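Local atomic coordinates of glycoside Hydrolase (Bacteroides uniformis, PDB entry 5T99), a protein that probably hydrolyses galactose-containing glycosides in the breakdown of agarose oligosaccharides, as a family 2 glycoside hydrolase of a human gut bacterium. Residues Gly476-Val481 and His539-Asn544; Glu494-Thr499 and Tyr532-Glu537. One frame throughout, in Å; residues are numbered along the deposited sequence. Where two conformers were deposited one is given.

Contact 1 of 2, residues Gly476-Val481 and His539-Asn544; sequences GKYAEV and HFQEMN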
# COMPACT_ATOMS: atom_id res chain seq x y z
N GLY A 476 -4.63 26.95 -0.92
CA GLY A 476 -5.02 28.35 -1.12
C GLY A 476 -6.52 28.61 -1.03
O GLY A 476 -6.93 29.74 -0.75
N LYS A 477 -7.33 27.58 -1.27
CA LYS A 477 -8.79 27.71 -1.17
C LYS A 477 -9.43 27.15 0.11
O LYS A 477 -10.66 27.13 0.21
CB LYS A 477 -9.45 27.08 -2.41
CG LYS A 477 -8.97 27.67 -3.73
CD LYS A 477 -9.31 29.14 -3.85
CE LYS A 477 -9.06 29.66 -5.26
NZ LYS A 477 -9.60 31.05 -5.38
N TYR A 478 -8.63 26.71 1.09
CA TYR A 478 -9.20 26.10 2.30
C TYR A 478 -10.08 27.07 3.07
O TYR A 478 -11.18 26.71 3.49
CB TYR A 478 -8.11 25.55 3.24
CG TYR A 478 -7.36 24.31 2.78
CD1 TYR A 478 -7.70 23.62 1.61
CD2 TYR A 478 -6.33 23.80 3.55
CE1 TYR A 478 -7.01 22.47 1.22
CE2 TYR A 478 -5.64 22.66 3.18
CZ TYR A 478 -5.99 22.00 2.01
OH TYR A 478 -5.30 20.88 1.64
N ALA A 479 -9.61 28.30 3.26
CA ALA A 479 -10.38 29.31 3.96
C ALA A 479 -11.69 29.63 3.25
O ALA A 479 -12.76 29.66 3.87
CB ALA A 479 -9.55 30.58 4.17
N GLU A 480 -11.62 29.84 1.93
CA GLU A 480 -12.80 30.23 1.14
C GLU A 480 -13.89 29.14 1.12
O GLU A 480 -15.07 29.45 1.27
CB GLU A 480 -12.40 30.63 -0.29
CG GLU A 480 -13.58 30.93 -1.20
CD GLU A 480 -13.18 31.42 -2.58
OE1 GLU A 480 -13.19 30.61 -3.53
OE2 GLU A 480 -12.86 32.62 -2.71
N VAL A 481 -13.50 27.87 0.94
CA VAL A 481 -14.50 26.79 0.88
C VAL A 481 -15.24 26.61 2.20
O VAL A 481 -16.40 26.24 2.18
CB VAL A 481 -13.90 25.45 0.40
CG1 VAL A 481 -13.10 24.76 1.51
CG2 VAL A 481 -14.99 24.53 -0.14
N HIS A 539 1.65 25.13 6.26
CA HIS A 539 1.18 26.47 6.55
C HIS A 539 -0.35 26.54 6.55
O HIS A 539 -0.95 27.00 7.53
CB HIS A 539 1.74 27.47 5.53
CG HIS A 539 1.36 28.88 5.81
ND1 HIS A 539 0.51 29.60 5.00
CD2 HIS A 539 1.69 29.69 6.84
CE1 HIS A 539 0.35 30.81 5.50
NE2 HIS A 539 1.05 30.89 6.62
N PHE A 540 -0.97 26.06 5.47
CA PHE A 540 -2.43 26.15 5.35
C PHE A 540 -3.18 25.14 6.24
O PHE A 540 -4.32 25.41 6.62
CB PHE A 540 -2.88 26.09 3.88
CG PHE A 540 -2.62 27.38 3.10
CD1 PHE A 540 -3.40 28.52 3.34
CD2 PHE A 540 -1.61 27.47 2.14
CE1 PHE A 540 -3.18 29.71 2.64
CE2 PHE A 540 -1.38 28.65 1.43
CZ PHE A 540 -2.16 29.77 1.68
N GLN A 541 -2.55 24.02 6.60
CA GLN A 541 -3.10 23.11 7.62
C GLN A 541 -3.16 23.78 8.99
O GLN A 541 -4.15 23.63 9.71
CB GLN A 541 -2.32 21.79 7.74
CG GLN A 541 -2.50 20.84 6.56
CD GLN A 541 -3.85 20.11 6.50
OE1 GLN A 541 -4.55 19.94 7.51
NE2 GLN A 541 -4.19 19.65 5.30
N GLU A 542 -2.10 24.51 9.35
CA GLU A 542 -2.08 25.24 10.64
C GLU A 542 -3.11 26.36 10.69
O GLU A 542 -3.74 26.55 11.71
CB GLU A 542 -0.69 25.79 10.96
CG GLU A 542 0.30 24.69 11.32
CD GLU A 542 1.74 25.19 11.46
OE1 GLU A 542 1.92 26.40 11.77
OE2 GLU A 542 2.67 24.36 11.27
N MET A 543 -3.30 27.09 9.59
CA MET A 543 -4.28 28.18 9.55
C MET A 543 -5.74 27.70 9.44
O MET A 543 -6.66 28.50 9.63
CB MET A 543 -3.96 29.15 8.42
CG MET A 543 -2.62 29.88 8.58
SD MET A 543 -2.33 30.46 10.26
CE MET A 543 -3.68 31.61 10.47
N ASN A 544 -5.95 26.42 9.12
CA ASN A 544 -7.30 25.85 8.95
C ASN A 544 -7.44 24.56 9.78
O ASN A 544 -7.47 23.45 9.23
CB ASN A 544 -7.59 25.61 7.46
CG ASN A 544 -7.62 26.91 6.65
OD1 ASN A 544 -8.61 27.66 6.68
ND2 ASN A 544 -6.55 27.19 5.92

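Contact 2 of 2, residues Glu494-Thr499 and Tyr532-Glu537; sequences ETSSCT and YPPDIE. With GIF (D-galacto-isofagomine), chain C.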
# COMPACT_ATOMS: atom_id res chain seq x y z
N GLU A 494 -5.33 14.93 -1.41
CA GLU A 494 -4.08 14.79 -2.17
C GLU A 494 -3.31 16.11 -2.08
O GLU A 494 -3.89 17.18 -2.30
CB GLU A 494 -4.37 14.39 -3.61
CG GLU A 494 -3.47 13.32 -4.18
CD GLU A 494 -3.76 13.05 -5.64
OE1 GLU A 494 -4.75 12.36 -5.92
OE2 GLU A 494 -3.00 13.54 -6.52
N THR A 495 -2.04 16.05 -1.70
CA THR A 495 -1.30 17.28 -1.40
C THR A 495 0.15 17.26 -1.91
O THR A 495 0.75 16.19 -2.10
CB THR A 495 -1.32 17.61 0.11
OG1 THR A 495 -0.67 16.58 0.87
CG2 THR A 495 -2.75 17.76 0.62
N SER A 496 0.67 18.47 -2.10
CA SER A 496 2.03 18.75 -2.53
C SER A 496 2.26 18.41 -4.01
O SER A 496 2.20 19.30 -4.83
CB SER A 496 3.09 18.09 -1.62
OG SER A 496 4.38 18.61 -1.90
N SER A 497 2.50 17.14 -4.35
CA SER A 497 3.03 16.74 -5.67
C SER A 497 4.39 17.38 -6.03
O SER A 497 4.75 17.47 -7.20
CB SER A 497 1.99 16.92 -6.79
OG SER A 497 1.31 15.70 -7.04
N CYS A 498 5.14 17.78 -5.00
CA CYS A 498 6.52 18.22 -5.14
C CYS A 498 7.32 17.02 -5.64
O CYS A 498 7.05 15.87 -5.28
CB CYS A 498 7.04 18.68 -3.78
SG CYS A 498 8.67 19.47 -3.77
N THR A 499 8.29 17.29 -6.50
CA THR A 499 9.11 16.26 -7.11
C THR A 499 10.57 16.44 -6.73
O THR A 499 11.04 17.57 -6.53
CB THR A 499 8.97 16.28 -8.64
OG1 THR A 499 9.23 17.60 -9.13
CG2 THR A 499 7.56 15.88 -9.03
N TYR A 532 3.18 22.14 -5.25
CA TYR A 532 3.75 23.12 -4.33
C TYR A 532 4.55 22.38 -3.27
O TYR A 532 4.28 21.21 -3.01
CB TYR A 532 2.64 23.96 -3.68
CG TYR A 532 1.48 23.16 -3.14
CD1 TYR A 532 1.51 22.66 -1.84
CD2 TYR A 532 0.37 22.89 -3.92
CE1 TYR A 532 0.46 21.91 -1.33
CE2 TYR A 532 -0.70 22.14 -3.42
CZ TYR A 532 -0.64 21.65 -2.12
OH TYR A 532 -1.66 20.90 -1.59
N PRO A 533 5.53 23.06 -2.64
CA PRO A 533 6.34 22.36 -1.64
C PRO A 533 5.54 22.00 -0.39
O PRO A 533 4.54 22.65 -0.12
CB PRO A 533 7.45 23.37 -1.29
CG PRO A 533 7.35 24.46 -2.29
CD PRO A 533 5.92 24.47 -2.76
N PRO A 534 5.97 20.99 0.38
CA PRO A 534 5.29 20.61 1.63
C PRO A 534 5.04 21.76 2.61
O PRO A 534 4.03 21.75 3.33
CB PRO A 534 6.24 19.58 2.24
CG PRO A 534 6.91 18.95 1.07
CD PRO A 534 7.06 20.05 0.05
N ASP A 535 5.95 22.74 2.63
CA ASP A 535 5.87 23.91 3.52
C ASP A 535 4.53 24.65 3.36
O ASP A 535 3.97 25.15 4.34
CB ASP A 535 7.02 24.92 3.25
CG ASP A 535 8.40 24.25 3.05
OD1 ASP A 535 9.41 24.72 3.64
OD2 ASP A 535 8.47 23.28 2.28
N ILE A 536 4.05 24.72 2.12
CA ILE A 536 2.78 25.38 1.79
C ILE A 536 1.59 24.64 2.41
O ILE A 536 0.69 25.28 2.97
CB ILE A 536 2.59 25.52 0.24
CG1 ILE A 536 3.61 26.51 -0.34
CG2 ILE A 536 1.17 25.92 -0.14
CD1 ILE A 536 3.36 27.97 0.03
N GLU A 537 1.58 23.31 2.34
CA GLU A 537 0.50 22.54 2.97
C GLU A 537 0.53 22.70 4.50
O GLU A 537 -0.51 22.97 5.12
CB GLU A 537 0.54 21.06 2.60
CG GLU A 537 -0.74 20.30 2.93
CD GLU A 537 -1.98 20.78 2.19
OE1 GLU A 537 -1.86 21.16 1.00
OE2 GLU A 537 -3.06 20.77 2.80
C GIF C . -3.94 12.11 -9.30
N GIF C . -3.61 13.50 -9.02
O GIF C . 0.47 15.01 -9.69
C1 GIF C . -2.70 11.24 -9.16
O1 GIF C . -1.81 11.78 -11.32
C2 GIF C . -1.52 11.83 -9.93
O2 GIF C . -2.98 9.93 -9.64
C3 GIF C . -1.22 13.26 -9.51
C4 GIF C . -2.47 14.13 -9.66
C5 GIF C . -0.07 13.85 -10.33

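Contact 1 of 2, residues Gly476-Val481 and His539-Asn544
F540 packs against the start of the other segment. G476 lies over one face of its ring, with G476 CA 4.2 Å from F540 CZ. H539 ND1 sits over the opposite face, so the ring is held between backbone and imidazole. F540 CB also touches the Y478 ring at CD2, 4.2 Å away. The carbonyl O of F540 lies near the plane of that ring, at its edge.

Q541 starts out away from the other helix. Its chain bends at chi2 (-75°) and brings the amide back, with Q541 NE2 4.0 Å from Y478 CE2. Amide and ring planes stand 74° apart. Q541 NE2 and Y478 OH do not bond each other; both are hydrogen-bonded to E537 OE2.

N544 follows the last turn of helix 534-543. Its CG is anti to its own carbonyl carbon (chi1 -64°), and the amide turns back over the helix end. N544 ND2 donates to F540 O at 2.9 Å, in the carbonyl plane and on a lone pair. The same ND2 lies 3.5 Å from Y478 CB. N544 OD1 approaches A479 N to 3.6 Å without bonding it. Replacing N544 by alanine would probably leave F540 O without this donor and open a gap beside Y478 CB.

No hydrogen bond links the two segments directly. Within them the contact is van der Waals packing around Y478. Polar links between the two barrel helices lie just beyond, from Y478 OH to E537 OE2 and, weakly, from Q482 to N544 OD1.

Contact 2 of 2, residues Glu494-Thr499 and Tyr532-Glu537
S496 and Y532 grip each other by two hydrogen bonds. Y532 N donates to S496 O at 3.0 Å, tilted 27° from the carbonyl plane. S496 OG is anti to its backbone N (chi1 -167°), which carries it to Y532 O at 2.8 Å. The same OG accepts a weak bond from C498 N and touches P534 CD.

The Y532 side chain takes the crowded position between its backbone N and carbonyl carbon (chi1 47°). This folds the ring back over S496, whose CA makes a CH-pi contact 4.0 Å from the ring centroid. Y532 OH then donates to E537 OE1 at 2.6 Å. The other oxygen, E537 OE2, is taken up by Y478. T495 CG2 packs on the carboxylate at 3.5 Å from E537 CD, while T495 OG1 is hydrogen-bonded to E550.

On the far side of the loop, E494 OE2 accepts a hydrogen bond from N of galacto-isofagomine (GIF) at 2.6 Å, and also bonds Y473. S497 OG is hydrogen-bonded to GIF O at 2.9 Å. E494 lies near the C-terminal end of barrel strand 490-495, beside the ring nitrogen of the bound inhibitor. This placement is consistent with the nucleophile of a retaining family 2 glycosidase.

Contacts 1 and 2 lie about 14 Å apart, centre to centre, and share helix 534-543. Its first turn belongs to 532-537 and its C-terminal end to 539-544. Along the chain, 476-481 comes first, then 494-499, 532-537 and 539-544, so contact 2 falls within the span bridged by contact 1. Helix 478-484 leads into strand 490-495, which pairs in parallel with 468-472 and 549-552 in the barrel sheet. The contacts meet where Y478 of contact 1 reaches E537 of contact 2. The shared helix thus connects the partly exposed outer layer of the barrel with the loop lining the ligand pocket.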